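Local coordinates for protein amphinase-2 (Rana pipiens, PDB 2P7S) that cleaves RNA endonucleolytically as a secreted, cytotoxic member of the pancreatic ribonuclease family, at residues 8-16 with 32-40; 66-77 with 89-100. All blocks are in the same frame, centred on the assembly; numbering follows the deposited sequence. Where two conformers were deposited one is given.

Contact 1 (8-16 with 32-40); sequences WEKFKTKHI and DPAYTPDGQ. With ACT (acetate ion), chain D.
The two backbones are nearest at Thr13 of the N-terminal helix of this pancreatic-ribonuclease fold and Tyr35 of loop 32-40, their CA atoms 5.3 Å apart. Residues 8-15 belong to helix 6-15, while the loop is folded by two type I beta turns, Asp32 to Tyr35 and Thr36 to Gly39. No direct backbone hydrogen bond joins them; a water donates to both Lys14 O and Tyr35 O. Two salt bridges supply the polar part of the contact. Lys10 and Lys14, one helical turn apart, send out extended chains that run side by side to one carboxylate, each with CG anti to the backbone N (chi1 -174° and -171°). Lys10 NZ meets Asp38 OD1 at 2.8 Å on the syn side, and Lys14 NZ meets Asp38 OD2 at 2.6 Å on the anti side, so each ammonium group takes one oxygen. Lys14 NZ is hydrogen-bonded to a glycerol, probably from the crystallisation liquor, and its side chain lies near Asn45 of the probable substrate site. Between the lysine stems and Thr13, Pro37 lies against the helix, its CB 3.8 Å from Lys10 CG and its CG 3.7 Å from Thr13 CG2. His15, next along the helix and the proton acceptor by similarity, donates from NE2 to acetate OXT without touching the loop. At the Tyr35 ring edge, Thr13 O lies near the ring plane, 3.6 Å from CD2.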
loop_
_atom_site.group_PDB
_atom_site.type_symbol
_atom_site.label_atom_id
_atom_site.label_comp_id
_atom_site.label_asym_id
_atom_site.label_seq_id
_atom_site.Cartn_x
_atom_site.Cartn_y
_atom_site.Cartn_z
ATOM N N TRP A 8 -1.101 -2.594 -11.819
ATOM C CA TRP A 8 -2.133 -2.778 -10.796
ATOM C C TRP A 8 -1.812 -4.024 -9.971
ATOM O O TRP A 8 -1.874 -3.996 -8.740
ATOM C CB TRP A 8 -3.503 -2.952 -11.464
ATOM C CG TRP A 8 -4.655 -3.392 -10.562
ATOM C CD1 TRP A 8 -5.605 -4.332 -10.861
ATOM C CD2 TRP A 8 -5.026 -2.851 -9.280
ATOM N NE1 TRP A 8 -6.541 -4.406 -9.858
ATOM C CE2 TRP A 8 -6.211 -3.508 -8.876
ATOM C CE3 TRP A 8 -4.474 -1.875 -8.438
ATOM C CZ2 TRP A 8 -6.858 -3.218 -7.665
ATOM C CZ3 TRP A 8 -5.120 -1.588 -7.231
ATOM C CH2 TRP A 8 -6.299 -2.260 -6.860
ATOM N N GLU A 9 -1.475 -5.116 -10.652
ATOM C CA GLU A 9 -1.158 -6.366 -9.960
ATOM C C GLU A 9 0.006 -6.163 -8.994
ATOM O O GLU A 9 -0.017 -6.658 -7.869
ATOM C CB GLU A 9 -0.812 -7.473 -10.963
ATOM C CG GLU A 9 -1.985 -7.968 -11.802
ATOM C CD GLU A 9 -3.102 -8.583 -10.969
ATOM O OE1 GLU A 9 -2.793 -9.305 -9.996
ATOM O OE2 GLU A 9 -4.291 -8.357 -11.296
ATOM N N LYS A 10 1.020 -5.426 -9.437
ATOM C CA LYS A 10 2.177 -5.163 -8.595
ATOM C C LYS A 10 1.767 -4.308 -7.394
ATOM O O LYS A 10 2.235 -4.542 -6.278
ATOM C CB LYS A 10 3.268 -4.445 -9.391
ATOM C CG LYS A 10 4.568 -4.266 -8.624
ATOM C CD LYS A 10 5.561 -3.435 -9.416
ATOM C CE LYS A 10 6.841 -3.212 -8.633
ATOM N NZ LYS A 10 7.793 -2.330 -9.366
ATOM N N PHE A 11 0.896 -3.325 -7.625
ATOM C CA PHE A 11 0.428 -2.455 -6.549
ATOM C C PHE A 11 -0.330 -3.260 -5.493
ATOM O O PHE A 11 -0.103 -3.082 -4.295
ATOM C CB PHE A 11 -0.491 -1.353 -7.091
ATOM C CG PHE A 11 -1.019 -0.423 -6.028
ATOM C CD1 PHE A 11 -0.421 0.810 -5.799
ATOM C CD2 PHE A 11 -2.116 -0.787 -5.251
ATOM C CE1 PHE A 11 -0.910 1.675 -4.805
ATOM C CE2 PHE A 11 -2.609 0.063 -4.261
ATOM C CZ PHE A 11 -2.004 1.297 -4.037
ATOM N N LYS A 12 -1.241 -4.129 -5.937
ATOM C CA LYS A 12 -2.027 -4.952 -5.012
ATOM C C LYS A 12 -1.124 -5.845 -4.167
ATOM O O LYS A 12 -1.307 -5.970 -2.956
ATOM C CB LYS A 12 -3.015 -5.850 -5.771
ATOM C CG LYS A 12 -4.251 -5.148 -6.314
ATOM C CD LYS A 12 -5.240 -6.153 -6.916
ATOM C CE LYS A 12 -4.671 -6.821 -8.160
ATOM N NZ LYS A 12 -5.596 -7.855 -8.723
ATOM N N THR A 13 -0.157 -6.472 -4.825
ATOM C CA THR A 13 0.767 -7.379 -4.158
ATOM C C THR A 13 1.606 -6.649 -3.115
ATOM O O THR A 13 1.748 -7.104 -1.983
ATOM C CB THR A 13 1.717 -8.060 -5.190
ATOM O OG1 THR A 13 0.955 -8.913 -6.058
ATOM C CG2 THR A 13 2.774 -8.903 -4.478
ATOM N N LYS A 14 2.140 -5.500 -3.504
ATOM C CA LYS A 14 2.983 -4.719 -2.624
ATOM C C LYS A 14 2.268 -3.915 -1.534
ATOM O O LYS A 14 2.821 -3.728 -0.451
ATOM C CB LYS A 14 3.844 -3.763 -3.458
ATOM C CG LYS A 14 4.913 -3.042 -2.651
ATOM C CD LYS A 14 5.837 -2.208 -3.532
ATOM C CE LYS A 14 6.981 -1.642 -2.705
ATOM N NZ LYS A 14 7.855 -0.751 -3.504
ATOM N N HIS A 15 1.046 -3.463 -1.801
ATOM C CA HIS A 15 0.337 -2.614 -0.845
ATOM C C HIS A 15 -0.994 -3.035 -0.261
ATOM O O HIS A 15 -1.439 -2.432 0.716
ATOM C CB HIS A 15 0.137 -1.227 -1.462
ATOM C CG HIS A 15 1.415 -0.531 -1.788
ATOM N ND1 HIS A 15 2.259 -0.053 -0.814
ATOM C CD2 HIS A 15 2.009 -0.258 -2.974
ATOM C CE1 HIS A 15 3.320 0.487 -1.384
ATOM N NE2 HIS A 15 3.195 0.376 -2.694
ATOM N N ILE A 16 -1.660 -4.026 -0.839
ATOM C CA ILE A 16 -2.950 -4.404 -0.289
ATOM C C ILE A 16 -2.905 -5.726 0.460
ATOM O O ILE A 16 -2.370 -6.721 -0.033
ATOM C CB ILE A 16 -4.031 -4.458 -1.387
ATOM C CG1 ILE A 16 -4.053 -3.127 -2.150
ATOM C CG2 ILE A 16 -5.398 -4.697 -0.749
ATOM C CD1 ILE A 16 -5.176 -2.993 -3.162
ATOM N N ASP A 32 8.772 -11.385 2.898
ATOM C CA ASP A 32 8.046 -12.440 2.209
ATOM C C ASP A 32 8.107 -12.187 0.704
ATOM O O ASP A 32 7.490 -11.244 0.198
ATOM C CB ASP A 32 6.588 -12.446 2.672
ATOM C CG ASP A 32 5.821 -13.655 2.173
ATOM O OD1 ASP A 32 6.237 -14.245 1.154
ATOM O OD2 ASP A 32 4.796 -14.002 2.798
ATOM N N PRO A 33 8.851 -13.024 -0.036
ATOM C CA PRO A 33 8.948 -12.829 -1.487
ATOM C C PRO A 33 7.600 -12.795 -2.208
ATOM O O PRO A 33 7.503 -12.288 -3.325
ATOM C CB PRO A 33 9.837 -13.994 -1.940
ATOM C CG PRO A 33 9.628 -15.033 -0.884
ATOM C CD PRO A 33 9.600 -14.221 0.387
ATOM N N ALA A 34 6.559 -13.315 -1.569
ATOM C CA ALA A 34 5.235 -13.324 -2.181
ATOM C C ALA A 34 4.628 -11.922 -2.245
ATOM O O ALA A 34 3.741 -11.656 -3.060
ATOM C CB ALA A 34 4.306 -14.242 -1.404
ATOM N N TYR A 35 5.112 -11.025 -1.392
ATOM C CA TYR A 35 4.573 -9.672 -1.353
ATOM C C TYR A 35 5.611 -8.572 -1.531
ATOM O O TYR A 35 5.333 -7.402 -1.273
ATOM C CB TYR A 35 3.827 -9.462 -0.031
ATOM C CG TYR A 35 2.725 -10.471 0.205
ATOM C CD1 TYR A 35 2.857 -11.473 1.169
ATOM C CD2 TYR A 35 1.546 -10.426 -0.539
ATOM C CE1 TYR A 35 1.842 -12.399 1.386
ATOM C CE2 TYR A 35 0.525 -11.347 -0.330
ATOM C CZ TYR A 35 0.678 -12.329 0.633
ATOM O OH TYR A 35 -0.344 -13.232 0.844
ATOM N N THR A 36 6.801 -8.936 -1.991
ATOM C CA THR A 36 7.859 -7.950 -2.159
ATOM C C THR A 36 8.442 -7.895 -3.563
ATOM O O THR A 36 9.582 -8.306 -3.786
ATOM C CB THR A 36 8.994 -8.198 -1.147
ATOM O OG1 THR A 36 9.365 -9.584 -1.170
ATOM C CG2 THR A 36 8.541 -7.819 0.252
ATOM N N PRO A 37 7.663 -7.364 -4.524
ATOM C CA PRO A 37 8.043 -7.223 -5.935
ATOM C C PRO A 37 9.354 -6.468 -6.130
ATOM O O PRO A 37 10.174 -6.842 -6.967
ATOM C CB PRO A 37 6.858 -6.467 -6.538
ATOM C CG PRO A 37 5.708 -6.930 -5.710
ATOM C CD PRO A 37 6.289 -6.871 -4.312
ATOM N N ASP A 38 9.551 -5.403 -5.360
ATOM C CA ASP A 38 10.769 -4.613 -5.480
ATOM C C ASP A 38 11.919 -5.141 -4.618
ATOM O O ASP A 38 12.949 -4.483 -4.483
ATOM C CB ASP A 38 10.478 -3.144 -5.143
ATOM C CG ASP A 38 9.515 -2.499 -6.134
ATOM O OD1 ASP A 38 9.793 -2.543 -7.351
ATOM O OD2 ASP A 38 8.481 -1.950 -5.700
ATOM N N GLY A 39 11.740 -6.333 -4.051
ATOM C CA GLY A 39 12.770 -6.929 -3.215
ATOM C C GLY A 39 12.401 -6.972 -1.741
ATOM O O GLY A 39 11.580 -6.180 -1.280
ATOM N N GLN A 40 13.001 -7.900 -1.001
ATOM C CA GLN A 40 12.728 -8.025 0.429
ATOM C C GLN A 40 13.628 -7.125 1.270
ATOM O O GLN A 40 14.652 -6.631 0.802
ATOM C CB GLN A 40 12.908 -9.473 0.900
ATOM C CG GLN A 40 11.866 -10.452 0.381
ATOM C CD GLN A 40 12.356 -11.253 -0.804
ATOM O OE1 GLN A 40 13.314 -12.022 -0.694
ATOM N NE2 GLN A 40 11.704 -11.080 -1.949
HETATM C C ACT D . 4.300 0.941 -6.116
HETATM O O ACT D . 5.304 1.200 -6.816
HETATM O OXT ACT D . 3.787 1.646 -5.128
HETATM C CH3 ACT D . 3.578 -0.358 -6.446
HETATM O O HOH W 1 5.575 -5.083 0.209
#

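Contact 2 (66-77 with 89-100); sequences VNKSSTQQFTLT and QSNTTNFICITC
Val66 pairs with Cys100 at one end of an antiparallel arrangement and Thr77 with Asn91 at the other, the N-to-C directions of the short strands lying 146° apart for 66-69 with 96-100 and 160° for 74-77 with 89-94. Between these two runs of pairing the register shifts by two residues, as strand 86-101, the long strand of this ribonuclease sheet, passes from one partner to the next. Ser70 serves the junction: its N donates to Ile96 O, while OG accepts from Ile96 N at 3.1 Å and donates to Gln72 O at 2.8 Å. That hydroxyl sits between the backbone N and the carbonyl carbon (chi1 64°), bridging the long strand and its own loop. Across the same junction, Gln73 CG stands over the centre of one face of the Phe95 ring in a CH-pi contact, 3.8 Å from the centroid, and Lys113 makes a cation-pi contact with the same ring. Leu76 packs both methyls on Ile96, CD1 lying 3.6 Å from CG2, and Ile48 of strand 45-49 touches both residues. Next to the Val66-Cys100 pair, Thr99 OG1 donates to Asn67 OD1 at 2.7 Å. Lys68 CG rests 3.7 Å from Cys100 SG, whose disulfide partner is Cys59; Cys97 is bonded to Cys114. Backbone bonds thus set the pairing, a serine hydroxyl takes up Ile96 N where it breaks, and disulfides tie the long strand covalently elsewhere.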
loop_
_atom_site.group_PDB
_atom_site.type_symbol
_atom_site.label_atom_id
_atom_site.label_comp_id
_atom_site.label_asym_id
_atom_site.label_seq_id
_atom_site.Cartn_x
_atom_site.Cartn_y
_atom_site.Cartn_z
ATOM N N VAL A 66 -1.844 10.335 -13.030
ATOM C CA VAL A 66 -2.009 11.454 -12.114
ATOM C C VAL A 66 -2.209 10.984 -10.680
ATOM O O VAL A 66 -2.742 9.899 -10.444
ATOM C CB VAL A 66 -3.235 12.307 -12.500
ATOM C CG1 VAL A 66 -2.971 13.042 -13.800
ATOM C CG2 VAL A 66 -4.461 11.408 -12.637
ATOM N N ASN A 67 -1.779 11.805 -9.725
ATOM C CA ASN A 67 -1.938 11.472 -8.315
ATOM C C ASN A 67 -3.347 11.832 -7.875
ATOM O O ASN A 67 -3.874 12.875 -8.261
ATOM C CB ASN A 67 -0.924 12.237 -7.455
ATOM C CG ASN A 67 0.483 11.707 -7.607
ATOM O OD1 ASN A 67 0.722 10.746 -8.341
ATOM N ND2 ASN A 67 1.428 12.327 -6.906
ATOM N N LYS A 68 -3.953 10.963 -7.073
ATOM C CA LYS A 68 -5.307 11.183 -6.571
ATOM C C LYS A 68 -5.407 10.890 -5.075
ATOM O O LYS A 68 -4.825 9.922 -4.589
ATOM C CB LYS A 68 -6.301 10.277 -7.310
ATOM C CG LYS A 68 -6.469 10.573 -8.797
ATOM C CD LYS A 68 -7.146 11.920 -9.015
ATOM C CE LYS A 68 -7.458 12.152 -10.491
ATOM N NZ LYS A 68 -8.174 13.443 -10.708
ATOM N N SER A 69 -6.148 11.726 -4.353
ATOM C CA SER A 69 -6.360 11.529 -2.918
ATOM C C SER A 69 -7.637 10.707 -2.770
ATOM O O SER A 69 -8.599 10.927 -3.502
ATOM C CB SER A 69 -6.555 12.872 -2.193
ATOM O OG SER A 69 -5.376 13.658 -2.199
ATOM N N SER A 70 -7.650 9.759 -1.839
ATOM C CA SER A 70 -8.843 8.949 -1.626
ATOM C C SER A 70 -9.854 9.792 -0.855
ATOM O O SER A 70 -9.477 10.639 -0.049
ATOM C CB SER A 70 -8.507 7.684 -0.830
ATOM O OG SER A 70 -8.061 8.005 0.476
ATOM N N THR A 71 -11.136 9.563 -1.106
ATOM C CA THR A 71 -12.176 10.315 -0.425
ATOM C C THR A 71 -12.576 9.614 0.865
ATOM O O THR A 71 -13.250 10.190 1.718
ATOM C CB THR A 71 -13.412 10.503 -1.336
ATOM O OG1 THR A 71 -13.841 9.233 -1.843
ATOM C CG2 THR A 71 -13.067 11.419 -2.502
ATOM N N GLN A 72 -12.144 8.367 1.004
ATOM C CA GLN A 72 -12.434 7.582 2.194
ATOM C C GLN A 72 -11.125 7.266 2.914
ATOM O O GLN A 72 -10.053 7.317 2.310
ATOM C CB GLN A 72 -13.149 6.288 1.802
ATOM C CG GLN A 72 -12.429 5.486 0.733
ATOM C CD GLN A 72 -13.164 4.209 0.362
ATOM O OE1 GLN A 72 -13.488 3.392 1.226
ATOM N NE2 GLN A 72 -13.422 4.030 -0.930
ATOM N N GLN A 73 -11.215 6.957 4.204
ATOM C CA GLN A 73 -10.033 6.629 4.996
ATOM C C GLN A 73 -9.859 5.113 5.059
ATOM O O GLN A 73 -10.840 4.369 5.039
ATOM C CB GLN A 73 -10.169 7.164 6.428
ATOM C CG GLN A 73 -10.290 8.678 6.565
ATOM C CD GLN A 73 -10.240 9.128 8.024
ATOM O OE1 GLN A 73 -9.213 8.996 8.690
ATOM N NE2 GLN A 73 -11.353 9.656 8.524
ATOM N N PHE A 74 -8.611 4.658 5.137
ATOM C CA PHE A 74 -8.327 3.228 5.231
ATOM C C PHE A 74 -7.462 2.943 6.449
ATOM O O PHE A 74 -6.832 3.847 6.991
ATOM C CB PHE A 74 -7.580 2.724 3.989
ATOM C CG PHE A 74 -8.336 2.897 2.709
ATOM C CD1 PHE A 74 -8.378 4.133 2.069
ATOM C CD2 PHE A 74 -9.012 1.824 2.141
ATOM C CE1 PHE A 74 -9.083 4.294 0.880
ATOM C CE2 PHE A 74 -9.722 1.975 0.953
ATOM C CZ PHE A 74 -9.755 3.213 0.323
ATOM N N THR A 75 -7.447 1.684 6.877
ATOM C CA THR A 75 -6.622 1.254 8.002
ATOM C C THR A 75 -5.268 0.960 7.366
ATOM O O THR A 75 -5.179 0.134 6.452
ATOM C CB THR A 75 -7.176 -0.027 8.643
ATOM O OG1 THR A 75 -8.514 0.210 9.091
ATOM C CG2 THR A 75 -6.317 -0.445 9.828
ATOM N N LEU A 76 -4.222 1.626 7.852
ATOM C CA LEU A 76 -2.883 1.490 7.285
ATOM C C LEU A 76 -1.767 1.068 8.229
ATOM O O LEU A 76 -1.611 1.641 9.305
ATOM C CB LEU A 76 -2.469 2.823 6.674
ATOM C CG LEU A 76 -3.434 3.484 5.697
ATOM C CD1 LEU A 76 -3.052 4.948 5.545
ATOM C CD2 LEU A 76 -3.391 2.761 4.360
ATOM N N THR A 77 -0.983 0.080 7.807
ATOM C CA THR A 77 0.160 -0.374 8.586
ATOM C C THR A 77 1.420 0.039 7.840
ATOM O O THR A 77 1.604 -0.293 6.669
ATOM C CB THR A 77 0.177 -1.896 8.759
ATOM O OG1 THR A 77 -0.894 -2.285 9.620
ATOM C CG2 THR A 77 1.503 -2.354 9.357
ATOM N N GLN A 89 6.726 -0.904 13.672
ATOM C CA GLN A 89 5.408 -1.001 13.058
ATOM C C GLN A 89 4.445 0.013 13.654
ATOM O O GLN A 89 4.373 0.173 14.876
ATOM C CB GLN A 89 4.870 -2.421 13.279
ATOM C CG GLN A 89 3.485 -2.715 12.731
ATOM C CD GLN A 89 3.151 -4.206 12.783
ATOM O OE1 GLN A 89 4.043 -5.053 12.732
ATOM N NE2 GLN A 89 1.863 -4.528 12.857
ATOM N N SER A 90 3.707 0.695 12.786
ATOM C CA SER A 90 2.732 1.677 13.233
ATOM C C SER A 90 1.470 1.530 12.396
ATOM O O SER A 90 1.532 1.217 11.211
ATOM C CB SER A 90 3.285 3.098 13.093
ATOM O OG SER A 90 3.339 3.491 11.741
ATOM N N ASN A 91 0.329 1.743 13.028
ATOM C CA ASN A 91 -0.953 1.638 12.351
ATOM C C ASN A 91 -1.759 2.906 12.553
ATOM O O ASN A 91 -1.849 3.425 13.670
ATOM C CB ASN A 91 -1.745 0.454 12.895
ATOM C CG ASN A 91 -3.228 0.579 12.622
ATOM O OD1 ASN A 91 -3.665 0.571 11.472
ATOM N ND2 ASN A 91 -4.011 0.705 13.683
ATOM N N THR A 92 -2.349 3.399 11.473
ATOM C CA THR A 92 -3.154 4.606 11.526
ATOM C C THR A 92 -4.301 4.476 10.542
ATOM O O THR A 92 -4.297 3.603 9.674
ATOM C CB THR A 92 -2.340 5.848 11.115
ATOM O OG1 THR A 92 -2.018 5.760 9.721
ATOM C CG2 THR A 92 -1.045 5.943 11.923
ATOM N N THR A 93 -5.295 5.337 10.695
ATOM C CA THR A 93 -6.428 5.363 9.784
ATOM C C THR A 93 -6.267 6.735 9.161
ATOM O O THR A 93 -6.073 7.730 9.869
ATOM C CB THR A 93 -7.771 5.288 10.519
ATOM O OG1 THR A 93 -7.895 6.411 11.398
ATOM C CG2 THR A 93 -7.868 3.998 11.315
ATOM N N ASN A 94 -6.320 6.800 7.840
ATOM C CA ASN A 94 -6.132 8.074 7.170
ATOM C C ASN A 94 -6.461 7.889 5.703
ATOM O O ASN A 94 -6.760 6.777 5.259
ATOM C CB ASN A 94 -4.667 8.499 7.309
ATOM C CG ASN A 94 -4.464 9.992 7.129
ATOM O OD1 ASN A 94 -5.327 10.694 6.602
ATOM N ND2 ASN A 94 -3.308 10.482 7.564
ATOM N N PHE A 95 -6.417 8.982 4.954
ATOM C CA PHE A 95 -6.670 8.916 3.529
ATOM C C PHE A 95 -5.310 8.538 2.964
ATOM O O PHE A 95 -4.313 8.516 3.695
ATOM C CB PHE A 95 -7.079 10.283 2.968
ATOM C CG PHE A 95 -8.156 10.974 3.753
ATOM C CD1 PHE A 95 -7.850 11.653 4.931
ATOM C CD2 PHE A 95 -9.478 10.945 3.317
ATOM C CE1 PHE A 95 -8.848 12.295 5.664
ATOM C CE2 PHE A 95 -10.481 11.581 4.041
ATOM C CZ PHE A 95 -10.166 12.259 5.217
ATOM N N ILE A 96 -5.261 8.232 1.675
ATOM C CA ILE A 96 -3.995 7.898 1.053
ATOM C C ILE A 96 -3.876 8.641 -0.259
ATOM O O ILE A 96 -4.875 9.060 -0.844
ATOM C CB ILE A 96 -3.844 6.375 0.801
ATOM C CG1 ILE A 96 -4.959 5.874 -0.126
ATOM C CG2 ILE A 96 -3.859 5.637 2.131
ATOM C CD1 ILE A 96 -4.836 4.394 -0.497
ATOM N N CYS A 97 -2.640 8.824 -0.698
ATOM C CA CYS A 97 -2.352 9.511 -1.941
ATOM C C CYS A 97 -1.663 8.497 -2.836
ATOM O O CYS A 97 -0.621 7.942 -2.474
ATOM C CB CYS A 97 -1.428 10.712 -1.694
ATOM S SG CYS A 97 -0.888 11.499 -3.245
ATOM N N ILE A 98 -2.252 8.248 -3.999
ATOM C CA ILE A 98 -1.695 7.277 -4.930
ATOM C C ILE A 98 -1.604 7.848 -6.335
ATOM O O ILE A 98 -2.220 8.871 -6.646
ATOM C CB ILE A 98 -2.573 5.998 -5.002
ATOM C CG1 ILE A 98 -3.955 6.350 -5.554
ATOM C CG2 ILE A 98 -2.708 5.367 -3.627
ATOM C CD1 ILE A 98 -4.879 5.158 -5.711
ATOM N N THR A 99 -0.822 7.190 -7.179
ATOM C CA THR A 99 -0.708 7.615 -8.566
ATOM C C THR A 99 -1.602 6.646 -9.315
ATOM O O THR A 99 -1.549 5.439 -9.077
ATOM C CB THR A 99 0.718 7.464 -9.124
ATOM O OG1 THR A 99 1.639 8.174 -8.291
ATOM C CG2 THR A 99 0.790 8.021 -10.543
ATOM N N CYS A 100 -2.434 7.183 -10.197
ATOM C CA CYS A 100 -3.338 6.373 -10.998
ATOM C C CYS A 100 -2.854 6.387 -12.434
ATOM O O CYS A 100 -2.218 7.349 -12.871
ATOM C CB CYS A 100 -4.748 6.964 -11.006
ATOM S SG CYS A 100 -5.658 7.036 -9.437
HETATM O O HOH W 2 0.177 4.026 9.068
#

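Contact 1 closes before contact 2 opens along the chain, and their centres lie about 17 Å apart, on opposite sides of the chain's centre. Contact 1 is a surface junction between helix 6-15 and the loop leading toward strand 45-49; contact 2 belongs to the sheet, where strand 86-101 pairs with both 65-69 and 74-83. They touch where Phe11 of helix 6-15 packs on the sheet, its CZ 4.2 Å from Ile98 CG2. Strand 104-111 lies close to both: it carries His107, the probable proton donor, near Thr99 and Lys14, and His107 shares the acetate with His15. Helix and sheet together therefore frame the probable catalytic site.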